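Local coordinates for methyltransferase domain-containing protein (Deinococcus radiodurans, PDB 3M33), which is of unknown function but is probably a methyltransferase, at residues L126-L131 / E152-V157. Sequence-based numbering, arbitrary orientation.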
# COMPACT_ATOMS: atom_id res chain seq x y z
N LEU A 126 -12.95 2.08 8.58
CA LEU A 126 -14.01 2.53 9.46
C LEU A 126 -14.96 3.51 8.75
O LEU A 126 -16.04 3.77 9.24
CB LEU A 126 -13.42 3.13 10.74
CG LEU A 126 -12.66 2.10 11.57
CD1 LEU A 126 -11.95 2.76 12.77
CD2 LEU A 126 -13.61 1.00 12.03
N ARG A 127 -14.55 4.01 7.58
CA ARG A 127 -15.45 4.86 6.79
C ARG A 127 -16.18 4.08 5.68
O ARG A 127 -16.93 4.67 4.88
CB ARG A 127 -14.67 6.03 6.17
CG ARG A 127 -13.72 6.73 7.13
CD ARG A 127 -14.49 7.32 8.32
NE ARG A 127 -15.41 8.36 7.89
CZ ARG A 127 -15.06 9.64 7.73
NH1 ARG A 127 -13.81 10.01 7.99
NH2 ARG A 127 -15.95 10.54 7.33
N LEU A 128 -15.97 2.76 5.62
CA LEU A 128 -16.60 1.96 4.55
C LEU A 128 -18.13 2.11 4.46
O LEU A 128 -18.69 2.18 3.36
CB LEU A 128 -16.18 0.48 4.64
CG LEU A 128 -14.75 0.20 4.17
CD1 LEU A 128 -14.33 -1.25 4.42
CD2 LEU A 128 -14.63 0.55 2.70
N PRO A 129 -18.82 2.18 5.61
CA PRO A 129 -20.27 2.42 5.55
C PRO A 129 -20.61 3.71 4.79
O PRO A 129 -21.67 3.78 4.17
CB PRO A 129 -20.68 2.55 7.02
CG PRO A 129 -19.65 1.73 7.77
CD PRO A 129 -18.35 1.97 7.00
N GLU A 130 -19.74 4.72 4.83
CA GLU A 130 -20.02 5.96 4.09
C GLU A 130 -19.51 5.93 2.64
O GLU A 130 -19.93 6.74 1.81
CB GLU A 130 -19.41 7.16 4.80
CG GLU A 130 -19.73 7.22 6.29
CD GLU A 130 -18.74 8.07 7.06
OE1 GLU A 130 -18.12 7.53 8.01
OE2 GLU A 130 -18.57 9.26 6.71
N LEU A 131 -18.61 5.00 2.33
CA LEU A 131 -17.90 5.03 1.06
C LEU A 131 -18.34 3.96 0.07
O LEU A 131 -18.25 4.16 -1.14
CB LEU A 131 -16.39 4.91 1.29
CG LEU A 131 -15.71 6.05 2.03
CD1 LEU A 131 -14.28 5.71 2.30
CD2 LEU A 131 -15.80 7.32 1.20
N GLU A 152 -9.69 -6.66 12.53
CA GLU A 152 -10.45 -6.05 13.64
C GLU A 152 -11.34 -4.93 13.14
O GLU A 152 -12.53 -4.85 13.49
CB GLU A 152 -9.51 -5.50 14.72
CG GLU A 152 -8.63 -6.54 15.42
CD GLU A 152 -7.50 -5.90 16.23
OE1 GLU A 152 -7.39 -4.65 16.24
OE2 GLU A 152 -6.71 -6.66 16.86
N ARG A 153 -10.79 -4.04 12.32
CA ARG A 153 -11.60 -2.92 11.85
C ARG A 153 -12.70 -3.37 10.90
O ARG A 153 -13.80 -2.84 10.94
CB ARG A 153 -10.73 -1.83 11.24
CG ARG A 153 -10.07 -0.99 12.31
CD ARG A 153 -8.90 -0.20 11.79
NE ARG A 153 -8.42 0.70 12.83
CZ ARG A 153 -7.47 1.61 12.66
NH1 ARG A 153 -6.87 1.72 11.48
NH2 ARG A 153 -7.11 2.40 13.67
N LEU A 154 -12.42 -4.39 10.10
CA LEU A 154 -13.45 -4.92 9.20
C LEU A 154 -14.57 -5.59 10.01
O LEU A 154 -15.75 -5.46 9.67
CB LEU A 154 -12.84 -5.87 8.16
CG LEU A 154 -12.01 -5.26 7.02
CD1 LEU A 154 -11.14 -6.31 6.39
CD2 LEU A 154 -12.90 -4.62 5.96
N ALA A 155 -14.20 -6.33 11.06
CA ALA A 155 -15.22 -6.89 11.96
C ALA A 155 -16.07 -5.76 12.54
O ALA A 155 -17.29 -5.84 12.58
CB ALA A 155 -14.58 -7.71 13.10
N ALA A 156 -15.41 -4.69 12.96
CA ALA A 156 -16.12 -3.58 13.60
C ALA A 156 -17.18 -2.93 12.70
O ALA A 156 -18.17 -2.39 13.20
CB ALA A 156 -15.14 -2.54 14.14
N VAL A 157 -17.00 -2.96 11.38
CA VAL A 157 -18.03 -2.40 10.50
C VAL A 157 -18.89 -3.48 9.85
O VAL A 157 -19.63 -3.20 8.91
CB VAL A 157 -17.45 -1.46 9.41
CG1 VAL A 157 -16.91 -0.17 10.03
CG2 VAL A 157 -16.38 -2.16 8.58
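In the Rossmann-like alpha/beta fold expected of a methyltransferase domain, the short helix 128-131, which precedes strand 136-142, and the residues leading into it pack beside the C-terminal end of helix 149-156, which follows that strand, and Val157 just beyond it. The segments meet by van der Waals packing, mostly between aliphatic side chains. Nearest the protein core, Leu128 CD1 meets Leu154 CD2 at 4.0 Å, and both leucines also touch Phe138 of strand 136-142; Leu154 further touches Val213 and Ala215 of strand 204-216. Val157, the first residue to leave the helix, reaches toward 126-131 with its CG1 methyl. This CG1 lies anti to the carbonyl carbon (chi1 -69°), which carries it across to Leu126 CA and to Pro129 CD, each 4.0 Å away, with the proline ring crossing the valine side chain at about a right angle. Farther out, Leu126 CD2 reaches the other helix where its last turn ends, 4.0 Å from Arg153 O and 4.4 Å from Ala156 CB. Arg153 O accepts the backbone N-H of Val157, while Leu126 CD2 merely packs against it. The extended chain of Arg153 runs past Leu126 at roughly a right angle, and its side chain lies about 4 Å, at the nearest atoms, from a bound sulfate that probably came from the crystallisation liquor. On the far side of 126-131, Arg127 grips Glu130 side-on with NE and NH2, one nitrogen to each carboxylate oxygen, the NE to OE1 distance being 2.8 Å. Beside Arg153, Leu126 CD1 comes within 4.1 Å of NE, approaching the guanidinium obliquely.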